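Local coordinates for protein 373aa long hypothetical citrate synthase (PDB 1VGP) that is of unproven function but has the largely helical fold of the citrate synthase family and is assembled from two copies of the same chain, at residues Y11-E16 and H180-S185; E151-M156 and P328-S333; D171-L176 and S314-S319; A184-S189 and V340-E345; N241-S244 and R248-G251. All blocks are in the same frame, centred on the assembly; numbering follows the deposited sequence.

Contact 1: residues Y11-E16 and H180-S185; sequences YVKETE and HEMNAS
Val12 and Met182 mark the point where the two backbones come nearest, and even there their CA atoms stay 9.1 Å apart, so strand 11-15 and the turn leading into helix 184-193 are joined by side chains. In the mostly helical citrate synthase fold this strand is one of the few extended pieces, and it pairs in parallel with a strand of the second subunit, so that the two chains share extended structure where they meet. Met182 does most of the reaching. Its chain leaves the backbone extended (chi1 -177°), then bends at both chi2 and chi3, which brings the terminal methyl round to the lysine. There CE of Met182 lies 4.1 Å from CD of Lys13, the two chains nearly perpendicular. The CG of Met182 sits 4.5 Å from CG2 of Val12, a looser apolar contact. Phe187 and Leu190 of helix 184-193 cover the same patch: the first touches Val12 and Met182, the second Lys13 and Met182. All three touching residues are buried, and the lysine lends its aliphatic part to the apolar cluster while its ammonium group is paired with Glu345 of helix 327-346. Directly after Met182, Asn183 is the N-cap of helix 184-193, its OD1 accepting from Thr186 N. Ser185 OG gives that OD1 of Asn183 a second bond at 3.0 Å, standing 50° out of the carbonyl plane.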
# COMPACT_ATOMS: atom_id res chain seq x y z
N TYR A 11 -6.02 -2.83 19.63
CA TYR A 11 -4.91 -1.89 19.69
C TYR A 11 -3.73 -2.51 18.97
O TYR A 11 -3.34 -3.62 19.28
CB TYR A 11 -4.51 -1.61 21.14
CG TYR A 11 -5.46 -0.71 21.90
CD1 TYR A 11 -6.45 -1.25 22.72
CD2 TYR A 11 -5.36 0.67 21.82
CE1 TYR A 11 -7.32 -0.43 23.44
CE2 TYR A 11 -6.22 1.50 22.53
CZ TYR A 11 -7.20 0.94 23.34
OH TYR A 11 -8.05 1.75 24.06
N VAL A 12 -3.16 -1.79 18.00
CA VAL A 12 -2.07 -2.37 17.22
C VAL A 12 -0.73 -1.72 17.55
O VAL A 12 0.31 -2.17 17.08
CB VAL A 12 -2.33 -2.25 15.70
CG1 VAL A 12 -3.52 -3.12 15.31
CG2 VAL A 12 -2.57 -0.80 15.31
N LYS A 13 -0.75 -0.68 18.37
CA LYS A 13 0.49 -0.15 18.91
C LYS A 13 0.25 0.77 20.09
O LYS A 13 -0.85 1.29 20.27
CB LYS A 13 1.27 0.60 17.83
CG LYS A 13 0.65 1.90 17.38
CD LYS A 13 1.49 2.52 16.27
CE LYS A 13 1.99 3.88 16.66
NZ LYS A 13 3.28 4.19 15.99
N GLU A 14 1.28 0.96 20.91
CA GLU A 14 1.33 2.09 21.81
C GLU A 14 1.92 3.27 21.05
O GLU A 14 2.65 3.08 20.08
CB GLU A 14 2.21 1.79 23.02
CG GLU A 14 1.69 0.67 23.89
CD GLU A 14 2.58 0.40 25.08
OE1 GLU A 14 3.81 0.29 24.89
OE2 GLU A 14 2.04 0.31 26.20
N THR A 15 1.61 4.48 21.49
CA THR A 15 2.08 5.66 20.80
C THR A 15 2.32 6.83 21.75
O THR A 15 1.71 6.90 22.82
CB THR A 15 1.10 6.08 19.72
OG1 THR A 15 1.70 7.09 18.89
CG2 THR A 15 -0.18 6.62 20.35
N GLU A 16 3.19 7.74 21.34
CA GLU A 16 3.43 8.95 22.11
C GLU A 16 3.16 10.18 21.26
O GLU A 16 3.29 11.30 21.73
CB GLU A 16 4.87 8.97 22.60
CG GLU A 16 5.28 7.73 23.36
CD GLU A 16 6.33 8.01 24.40
OE1 GLU A 16 6.00 8.67 25.41
OE2 GLU A 16 7.49 7.58 24.20
N HIS A 180 -3.68 12.35 13.35
CA HIS A 180 -4.92 12.24 14.11
C HIS A 180 -5.09 10.81 14.61
O HIS A 180 -4.09 10.15 14.91
CB HIS A 180 -6.11 12.65 13.24
CG HIS A 180 -7.22 13.30 14.01
ND1 HIS A 180 -8.52 12.85 13.96
CD2 HIS A 180 -7.22 14.36 14.86
CE1 HIS A 180 -9.27 13.59 14.74
NE2 HIS A 180 -8.51 14.51 15.30
N GLU A 181 -6.31 10.30 14.71
CA GLU A 181 -6.52 8.97 15.27
C GLU A 181 -6.09 7.84 14.31
O GLU A 181 -6.26 7.95 13.10
CB GLU A 181 -7.98 8.75 15.67
CG GLU A 181 -8.90 8.40 14.52
CD GLU A 181 -9.13 9.58 13.58
OE1 GLU A 181 -9.84 10.52 13.98
OE2 GLU A 181 -8.60 9.56 12.44
N MET A 182 -5.52 6.77 14.87
CA MET A 182 -5.21 5.58 14.10
C MET A 182 -6.33 5.27 13.11
O MET A 182 -7.50 5.28 13.48
CB MET A 182 -5.00 4.39 15.04
CG MET A 182 -4.59 3.09 14.35
SD MET A 182 -3.15 3.29 13.27
CE MET A 182 -1.94 3.88 14.40
N ASN A 183 -5.96 5.01 11.86
CA ASN A 183 -6.93 4.78 10.80
C ASN A 183 -6.39 3.89 9.69
O ASN A 183 -5.24 3.46 9.74
CB ASN A 183 -7.37 6.11 10.20
CG ASN A 183 -6.20 7.01 9.85
OD1 ASN A 183 -5.28 6.62 9.12
ND2 ASN A 183 -6.22 8.22 10.39
N ALA A 184 -7.23 3.64 8.69
CA ALA A 184 -6.89 2.75 7.60
C ALA A 184 -5.58 3.14 6.92
O ALA A 184 -4.75 2.28 6.64
CB ALA A 184 -8.02 2.72 6.59
N SER A 185 -5.39 4.43 6.66
CA SER A 185 -4.24 4.85 5.86
C SER A 185 -2.93 4.85 6.67
O SER A 185 -1.90 4.40 6.18
CB SER A 185 -4.48 6.24 5.26
OG SER A 185 -4.81 7.19 6.25

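Contact 2: residues E151-M156 and P328-S333; sequences ENFLYM and PAVFAS
With chi1 at -154°, Phe153 swings its ring away from its own backbone N and out from helix 149-158 toward Ser333 and Val330 of helix 327-346. The nearest CA atoms, those of Phe153 and Val330, are 9.7 Å apart, and the ring takes up the space between the helices. Ser333 meets the ring at its edge: OG lies near the ring plane, 3.7 Å from CE2 of Phe153, and the serine CB is 4.0 Å from the same carbon. The hydroxyl is turned back on its own helix, where OG of Ser333 is 2.8 Å from both Ala329 O and Val330 O, so its polarity is met locally while OG also lies at the edge of the Phe153 ring. Val330 adds an apolar touch, with its CG1 branch 4.3 Å from CE2 of Phe153. Other helices close round the ring: Pro125 and Val128 of helix 113-135 lie against it, and Met170 of helix 164-175 touches both Phe153 and Val330. Every residue that takes part is buried, and no other subunit reaches these two segments. Phe153 thus fills the interface between two helices at an ordinary packing distance, as is common where helices pack in the interior of the mainly helical citrate synthase fold.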
# COMPACT_ATOMS: atom_id res chain seq x y z
N GLU A 151 4.39 28.81 2.61
CA GLU A 151 4.41 29.89 1.65
C GLU A 151 4.79 29.35 0.28
O GLU A 151 4.16 29.70 -0.74
CB GLU A 151 5.42 30.96 2.07
CG GLU A 151 5.19 32.30 1.39
CD GLU A 151 6.33 33.28 1.62
OE1 GLU A 151 6.18 34.45 1.19
OE2 GLU A 151 7.36 32.90 2.22
N ASN A 152 5.80 28.48 0.24
CA ASN A 152 6.30 27.94 -1.02
C ASN A 152 5.25 27.08 -1.72
O ASN A 152 5.17 27.07 -2.95
CB ASN A 152 7.57 27.12 -0.78
CG ASN A 152 8.12 26.51 -2.06
OD1 ASN A 152 8.57 27.23 -2.95
ND2 ASN A 152 8.07 25.19 -2.16
N PHE A 153 4.45 26.37 -0.93
CA PHE A 153 3.36 25.59 -1.49
C PHE A 153 2.47 26.50 -2.33
O PHE A 153 2.22 26.22 -3.50
CB PHE A 153 2.53 24.93 -0.38
CG PHE A 153 1.82 23.66 -0.81
CD1 PHE A 153 1.39 23.49 -2.12
CD2 PHE A 153 1.56 22.65 0.11
CE1 PHE A 153 0.71 22.33 -2.51
CE2 PHE A 153 0.89 21.49 -0.28
CZ PHE A 153 0.46 21.33 -1.58
N LEU A 154 1.99 27.58 -1.74
CA LEU A 154 1.09 28.49 -2.45
C LEU A 154 1.83 29.20 -3.59
O LEU A 154 1.26 29.45 -4.66
CB LEU A 154 0.51 29.52 -1.48
CG LEU A 154 -0.37 28.96 -0.37
CD1 LEU A 154 -1.10 30.11 0.32
CD2 LEU A 154 -1.37 27.96 -0.95
N TYR A 155 3.10 29.52 -3.34
CA TYR A 155 3.95 30.08 -4.38
C TYR A 155 3.94 29.23 -5.65
O TYR A 155 3.67 29.75 -6.74
CB TYR A 155 5.39 30.22 -3.87
CG TYR A 155 6.37 30.53 -4.98
CD1 TYR A 155 6.17 31.60 -5.85
CD2 TYR A 155 7.50 29.73 -5.18
CE1 TYR A 155 7.06 31.87 -6.88
CE2 TYR A 155 8.40 29.99 -6.21
CZ TYR A 155 8.17 31.06 -7.06
OH TYR A 155 9.06 31.31 -8.08
N MET A 156 4.23 27.94 -5.50
CA MET A 156 4.34 27.05 -6.66
C MET A 156 2.98 26.83 -7.30
O MET A 156 2.90 26.32 -8.41
CB MET A 156 4.93 25.70 -6.25
CG MET A 156 6.31 25.76 -5.63
SD MET A 156 6.98 24.10 -5.36
CE MET A 156 6.10 23.59 -3.89
N PRO A 328 -7.87 16.16 -1.14
CA PRO A 328 -7.26 14.99 -0.49
C PRO A 328 -5.74 14.96 -0.57
O PRO A 328 -5.06 14.57 0.38
CB PRO A 328 -7.89 13.80 -1.21
CG PRO A 328 -8.47 14.36 -2.47
CD PRO A 328 -8.90 15.75 -2.11
N ALA A 329 -5.21 15.38 -1.72
CA ALA A 329 -3.76 15.38 -1.93
C ALA A 329 -3.02 16.43 -1.07
O ALA A 329 -1.89 16.18 -0.64
CB ALA A 329 -3.46 15.60 -3.40
N VAL A 330 -3.65 17.59 -0.85
CA VAL A 330 -3.13 18.57 0.11
C VAL A 330 -3.21 18.03 1.55
O VAL A 330 -2.31 18.25 2.36
CB VAL A 330 -3.91 19.92 0.03
CG1 VAL A 330 -3.24 20.98 0.90
CG2 VAL A 330 -3.97 20.40 -1.42
N PHE A 331 -4.31 17.34 1.85
CA PHE A 331 -4.42 16.54 3.07
C PHE A 331 -3.17 15.65 3.20
O PHE A 331 -2.49 15.65 4.23
CB PHE A 331 -5.68 15.68 2.98
CG PHE A 331 -6.09 15.02 4.27
CD1 PHE A 331 -5.16 14.52 5.16
CD2 PHE A 331 -7.44 14.86 4.57
CE1 PHE A 331 -5.55 13.87 6.34
CE2 PHE A 331 -7.84 14.22 5.73
CZ PHE A 331 -6.89 13.73 6.62
N ALA A 332 -2.88 14.90 2.14
CA ALA A 332 -1.79 13.93 2.15
C ALA A 332 -0.44 14.60 2.45
O ALA A 332 0.40 14.03 3.16
CB ALA A 332 -1.73 13.21 0.82
N SER A 333 -0.25 15.80 1.90
CA SER A 333 0.96 16.57 2.15
C SER A 333 1.19 16.71 3.64
O SER A 333 2.32 16.57 4.12
CB SER A 333 0.84 17.97 1.55
OG SER A 333 -0.16 18.00 0.56

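Contact 3: residues D171-L176 and S314-S319; sequences DVTLIL and SIVFYS
CG2 of Thr173 comes obliquely to the Phe317 ring, 3.5 Å from CE1 and 3.8 Å from CZ of the phenylalanine; the same ring also meets that of Phe327, the two planes inclined at about 40°. The methyl is delivered by the threonine's first torsion (chi1 -62°), which sets CG2 on the far side from the backbone N and leaves OG1 beside that N. From there OG1 bonds back to Ala169 O, one turn earlier in its own helix, so the polar branch is satisfied within helix 164-175. OG1 of Thr173 also lies 3.6 Å from CG1 of Val316, an ordinary van der Waals neighbour, and the two side chains lie side by side, running opposite ways. The CA atoms of Thr173 and Val316 are 8.3 Å apart. On the partner helix, Ile315 O takes two bonds from Ser319, one from its N and one from OG at 2.7 Å. This is helix-helix packing in the interior of the mainly helical citrate synthase fold. Other helices surround the pair. Leu267 of helix 262-278 touches Thr173 and Leu176, and helix 34-40 covers Val172 and Ile175. Helix 309-319 is flanked in turn by helices 221-228 and 281-300, both of which touch Ile315 and Tyr318.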
# COMPACT_ATOMS: atom_id res chain seq x y z
N ASP A 171 -0.53 27.34 6.39
CA ASP A 171 0.36 26.75 7.36
C ASP A 171 -0.43 26.11 8.50
O ASP A 171 -0.18 24.96 8.90
CB ASP A 171 1.31 27.83 7.92
CG ASP A 171 2.49 27.23 8.67
OD1 ASP A 171 3.25 26.48 8.04
OD2 ASP A 171 2.65 27.50 9.87
N VAL A 172 -1.40 26.85 9.03
CA VAL A 172 -2.17 26.33 10.13
C VAL A 172 -3.02 25.16 9.61
O VAL A 172 -3.21 24.18 10.32
CB VAL A 172 -3.06 27.43 10.76
CG1 VAL A 172 -3.79 28.18 9.70
CG2 VAL A 172 -4.04 26.82 11.74
N THR A 173 -3.50 25.26 8.37
CA THR A 173 -4.32 24.19 7.81
C THR A 173 -3.55 22.88 7.72
O THR A 173 -4.07 21.80 8.04
CB THR A 173 -4.84 24.53 6.40
OG1 THR A 173 -5.67 25.69 6.45
CG2 THR A 173 -5.64 23.37 5.84
N LEU A 174 -2.30 22.97 7.27
CA LEU A 174 -1.47 21.78 7.17
C LEU A 174 -1.14 21.24 8.57
O LEU A 174 -1.12 20.03 8.77
CB LEU A 174 -0.17 22.08 6.41
CG LEU A 174 -0.29 22.45 4.93
CD1 LEU A 174 1.09 22.66 4.37
CD2 LEU A 174 -1.03 21.37 4.17
N ILE A 175 -0.89 22.15 9.52
CA ILE A 175 -0.60 21.75 10.89
C ILE A 175 -1.74 20.89 11.43
O ILE A 175 -1.52 19.82 12.01
CB ILE A 175 -0.42 22.99 11.81
CG1 ILE A 175 0.98 23.58 11.62
CG2 ILE A 175 -0.65 22.61 13.27
CD1 ILE A 175 1.12 24.99 12.17
N LEU A 176 -2.97 21.35 11.19
CA LEU A 176 -4.17 20.68 11.67
C LEU A 176 -4.38 19.29 11.07
O LEU A 176 -5.21 18.53 11.56
CB LEU A 176 -5.40 21.54 11.40
CG LEU A 176 -5.47 22.92 12.06
CD1 LEU A 176 -6.76 23.61 11.65
CD2 LEU A 176 -5.37 22.78 13.56
N SER A 314 -12.77 22.77 3.47
CA SER A 314 -13.10 22.80 2.05
C SER A 314 -13.39 24.21 1.53
O SER A 314 -13.21 24.50 0.35
CB SER A 314 -14.30 21.88 1.76
OG SER A 314 -15.33 22.08 2.71
N ILE A 315 -13.85 25.10 2.41
CA ILE A 315 -13.92 26.50 2.04
C ILE A 315 -12.50 27.05 1.90
O ILE A 315 -12.19 27.73 0.92
CB ILE A 315 -14.68 27.33 3.11
CG1 ILE A 315 -16.18 27.06 3.00
CG2 ILE A 315 -14.44 28.82 2.89
CD1 ILE A 315 -17.00 27.74 4.07
N VAL A 316 -11.66 26.74 2.88
CA VAL A 316 -10.29 27.24 2.90
C VAL A 316 -9.49 26.79 1.68
O VAL A 316 -8.95 27.62 0.94
CB VAL A 316 -9.56 26.78 4.18
CG1 VAL A 316 -8.05 27.01 4.05
CG2 VAL A 316 -10.13 27.53 5.39
N PHE A 317 -9.41 25.48 1.47
CA PHE A 317 -8.72 24.93 0.31
C PHE A 317 -9.19 25.63 -0.97
O PHE A 317 -8.41 25.92 -1.88
CB PHE A 317 -8.98 23.42 0.21
CG PHE A 317 -8.20 22.59 1.20
CD1 PHE A 317 -6.94 23.00 1.65
CD2 PHE A 317 -8.71 21.39 1.68
CE1 PHE A 317 -6.20 22.23 2.56
CE2 PHE A 317 -7.99 20.62 2.59
CZ PHE A 317 -6.73 21.03 3.03
N TYR A 318 -10.49 25.91 -1.03
CA TYR A 318 -11.09 26.58 -2.17
C TYR A 318 -10.54 28.01 -2.25
O TYR A 318 -9.96 28.39 -3.27
CB TYR A 318 -12.61 26.59 -1.99
CG TYR A 318 -13.41 26.93 -3.23
CD1 TYR A 318 -14.24 28.05 -3.25
CD2 TYR A 318 -13.37 26.12 -4.37
CE1 TYR A 318 -15.02 28.36 -4.35
CE2 TYR A 318 -14.15 26.42 -5.49
CZ TYR A 318 -14.97 27.54 -5.48
OH TYR A 318 -15.76 27.87 -6.56
N SER A 319 -10.70 28.78 -1.19
CA SER A 319 -10.18 30.14 -1.16
C SER A 319 -8.71 30.21 -1.51
O SER A 319 -8.24 31.23 -2.00
CB SER A 319 -10.38 30.77 0.21
OG SER A 319 -11.64 30.41 0.74

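Contact 4: residues A184-S189 and V340-E345; sequences ASTFAS and VAHIME
His342, whose ring lies under the methyl of Thr186, is hydrogen-bonded through NE2 to Asp179 OD2, while Lys13 NZ, salt-bridged to Glu345, adds a weak bond to ND1. These partners leave the ring's face for an apolar contact. Thr186 CG2 stands over that face in a CH-pi contact, 4.2 Å from the centroid of the His342 ring and 29° off its normal, displaced toward the CG-CD2 bond, with CD2 of His342 its nearest atom at 3.8 Å. A chi1 of -59° points the threonine's methyl across to the histidine. Towards the other end of the contact, CD1 of Ile343 comes within 4.2 Å of CB of Ser189, whose own hydroxyl is bonded to Ser202 O on helix 199-210. The helices run close here, the CA atoms of Ser189 and Ile343 being 7.4 Å apart, and Trp339 of helix 327-346 packs against Thr186 and Ser189. Everything that touches is buried. Helices 184-193 and 327-346 therefore meet through a methyl on an imidazole face and an isoleucine methyl on a serine CB, while the polar atoms of His342 and Ser189 look to third parties; Asp179 probably orients the imidazole that Thr186 covers.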
# COMPACT_ATOMS: atom_id res chain seq x y z
N ALA A 184 -7.23 3.64 8.69
CA ALA A 184 -6.89 2.75 7.60
C ALA A 184 -5.58 3.14 6.92
O ALA A 184 -4.75 2.28 6.64
CB ALA A 184 -8.02 2.72 6.59
N SER A 185 -5.39 4.43 6.66
CA SER A 185 -4.24 4.85 5.86
C SER A 185 -2.93 4.85 6.67
O SER A 185 -1.90 4.40 6.18
CB SER A 185 -4.48 6.24 5.26
OG SER A 185 -4.81 7.19 6.25
N THR A 186 -2.98 5.34 7.90
CA THR A 186 -1.82 5.28 8.77
C THR A 186 -1.46 3.83 9.03
O THR A 186 -0.28 3.48 9.13
CB THR A 186 -2.10 5.97 10.11
OG1 THR A 186 -2.46 7.33 9.86
CG2 THR A 186 -0.88 5.93 11.01
N PHE A 187 -2.48 2.99 9.14
CA PHE A 187 -2.27 1.58 9.44
C PHE A 187 -1.75 0.83 8.20
O PHE A 187 -0.89 -0.06 8.31
CB PHE A 187 -3.58 0.97 9.93
CG PHE A 187 -3.45 -0.45 10.40
CD1 PHE A 187 -4.23 -1.46 9.83
CD2 PHE A 187 -2.56 -0.78 11.42
CE1 PHE A 187 -4.13 -2.78 10.27
CE2 PHE A 187 -2.45 -2.10 11.87
CZ PHE A 187 -3.24 -3.11 11.30
N ALA A 188 -2.26 1.18 7.02
CA ALA A 188 -1.77 0.58 5.78
C ALA A 188 -0.27 0.83 5.67
O ALA A 188 0.49 -0.07 5.30
CB ALA A 188 -2.51 1.17 4.58
N SER A 189 0.15 2.06 6.00
CA SER A 189 1.56 2.44 6.09
C SER A 189 2.33 1.48 6.98
O SER A 189 3.39 0.98 6.61
CB SER A 189 1.67 3.84 6.70
OG SER A 189 1.80 4.80 5.68
N VAL A 340 5.18 9.13 8.53
CA VAL A 340 6.61 8.91 8.72
C VAL A 340 6.89 8.73 10.20
O VAL A 340 7.62 7.83 10.60
CB VAL A 340 7.43 10.09 8.17
CG1 VAL A 340 8.90 9.92 8.51
CG2 VAL A 340 7.23 10.18 6.67
N ALA A 341 6.27 9.58 11.01
CA ALA A 341 6.44 9.56 12.47
C ALA A 341 6.06 8.20 13.04
O ALA A 341 6.82 7.62 13.82
CB ALA A 341 5.60 10.66 13.12
N HIS A 342 4.88 7.72 12.68
CA HIS A 342 4.37 6.47 13.22
C HIS A 342 5.26 5.30 12.84
O HIS A 342 5.53 4.43 13.68
CB HIS A 342 2.93 6.23 12.73
CG HIS A 342 1.91 6.94 13.55
ND1 HIS A 342 1.53 6.51 14.80
CD2 HIS A 342 1.25 8.10 13.34
CE1 HIS A 342 0.69 7.38 15.33
NE2 HIS A 342 0.50 8.36 14.46
N ILE A 343 5.72 5.29 11.59
CA ILE A 343 6.64 4.27 11.10
C ILE A 343 7.93 4.30 11.92
O ILE A 343 8.43 3.26 12.36
CB ILE A 343 6.94 4.50 9.60
CG1 ILE A 343 5.69 4.21 8.77
CG2 ILE A 343 8.11 3.64 9.16
CD1 ILE A 343 5.79 4.63 7.32
N MET A 344 8.47 5.50 12.11
CA MET A 344 9.65 5.68 12.95
C MET A 344 9.40 5.09 14.33
O MET A 344 10.22 4.34 14.86
CB MET A 344 10.00 7.16 13.07
CG MET A 344 11.05 7.64 12.08
SD MET A 344 11.09 9.45 11.89
CE MET A 344 12.05 9.93 13.29
N GLU A 345 8.25 5.42 14.90
CA GLU A 345 7.90 4.97 16.24
C GLU A 345 7.65 3.46 16.29
O GLU A 345 8.05 2.79 17.23
CB GLU A 345 6.66 5.71 16.73
CG GLU A 345 6.23 5.33 18.13
CD GLU A 345 4.99 6.08 18.57
OE1 GLU A 345 3.91 5.84 17.97
OE2 GLU A 345 5.10 6.91 19.51

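Contact 5: residues N241-S244 and R248-G251; sequences NRLS and RIMG
This is a short-range surface contact in which the chain, having left helix 235-244, doubles back so that Ile249 packs against Arg242 and Leu243 of the helix's last turn. About 222 Å² is buried between the two segments. Ile249 is the central piece: its CD1 lies 4.0 Å from both CB and CG of Arg242, and its CG1 is 3.9 Å from CD2 of Leu243, which runs across it. The arginine, bent at chi2 and chi3, brings its guanidinium alongside the carbonyl of Arg248, but the alignment is too poor for a hydrogen bond. CE of Met250 is a further neighbour of that group, 4.3 Å from NH2 of Arg242. Leu300 of helix 281-300 touches Leu243, Arg248 and Ile249, linking the small cluster to a neighbouring helix, while Met250 rests on Glu221 and Ala222. Gly251 ends the segment with backbone bonds to Asn308. At the helix's own end, Ser244 OG bonds to Asn241 O at 2.8 Å. The chain leaves the helix and folds back on its last turn, with Ile249 buried against it, at the periphery of this helical fold.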
# COMPACT_ATOMS: atom_id res chain seq x y z
N ASN A 241 -34.91 19.65 5.29
CA ASN A 241 -35.34 18.63 4.36
C ASN A 241 -34.43 17.41 4.45
O ASN A 241 -34.88 16.27 4.39
CB ASN A 241 -35.34 19.16 2.94
CG ASN A 241 -35.91 18.15 1.96
OD1 ASN A 241 -35.19 17.59 1.13
ND2 ASN A 241 -37.22 17.89 2.07
N ARG A 242 -33.14 17.67 4.58
CA ARG A 242 -32.16 16.61 4.62
C ARG A 242 -32.39 15.74 5.86
O ARG A 242 -32.36 14.51 5.79
CB ARG A 242 -30.76 17.23 4.64
CG ARG A 242 -29.67 16.38 4.05
CD ARG A 242 -28.88 17.15 3.01
NE ARG A 242 -28.60 16.26 1.89
CZ ARG A 242 -27.72 15.28 1.94
NH1 ARG A 242 -27.80 14.25 1.10
NH2 ARG A 242 -26.74 15.33 2.82
N LEU A 243 -32.64 16.39 6.99
CA LEU A 243 -32.75 15.69 8.27
C LEU A 243 -34.02 14.85 8.34
O LEU A 243 -34.04 13.79 8.97
CB LEU A 243 -32.75 16.70 9.43
CG LEU A 243 -31.45 17.47 9.62
CD1 LEU A 243 -31.66 18.57 10.64
CD2 LEU A 243 -30.35 16.52 10.06
N SER A 244 -35.07 15.33 7.70
CA SER A 244 -36.38 14.70 7.81
C SER A 244 -36.41 13.34 7.13
O SER A 244 -37.15 12.45 7.55
CB SER A 244 -37.45 15.59 7.19
OG SER A 244 -37.22 15.73 5.80
N ARG A 248 -27.29 12.57 5.90
CA ARG A 248 -26.18 13.19 6.62
C ARG A 248 -26.03 14.69 6.31
O ARG A 248 -26.43 15.17 5.25
CB ARG A 248 -24.87 12.46 6.27
CG ARG A 248 -23.73 12.69 7.25
CD ARG A 248 -23.98 12.01 8.61
NE ARG A 248 -25.10 12.61 9.35
CZ ARG A 248 -24.97 13.53 10.30
NH1 ARG A 248 -23.77 13.94 10.68
NH2 ARG A 248 -26.06 14.05 10.87
N ILE A 249 -25.47 15.44 7.25
CA ILE A 249 -25.08 16.82 7.00
C ILE A 249 -23.57 16.89 6.85
O ILE A 249 -22.85 16.69 7.82
CB ILE A 249 -25.49 17.75 8.15
CG1 ILE A 249 -27.02 17.72 8.34
CG2 ILE A 249 -25.03 19.18 7.86
CD1 ILE A 249 -27.82 18.22 7.14
N MET A 250 -23.10 17.16 5.64
CA MET A 250 -21.67 17.15 5.33
C MET A 250 -20.91 18.08 6.25
O MET A 250 -21.33 19.21 6.51
CB MET A 250 -21.45 17.57 3.88
CG MET A 250 -22.37 16.88 2.89
SD MET A 250 -22.25 15.09 2.99
CE MET A 250 -22.73 14.65 1.32
N GLY A 251 -19.78 17.59 6.75
CA GLY A 251 -18.95 18.38 7.65
C GLY A 251 -19.42 18.33 9.08
O GLY A 251 -18.97 19.11 9.92

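Contacts 1 to 4 are buried, whereas contact 5 lies at the surface, its centre 24 Å from that of the chain. Contacts 2 and 3 are neighbours in the core, their centres 9 Å apart, and meet directly where Val330 packs on Phe317 and Leu174; in both a phenylalanine reaches a small hydroxyl residue. Contacts 1 and 4 share the start of helix 184-193, are tied by the Lys13-Glu345 salt bridge, and both touch the second subunit. Helix 327-346 serves contacts 2 and 4, whose centres are about 20 Å apart, one toward the core and the other toward the dimer side. Contact 5 instead joins residues close in sequence through aliphatic atoms, beside the exposed side chain of Arg248.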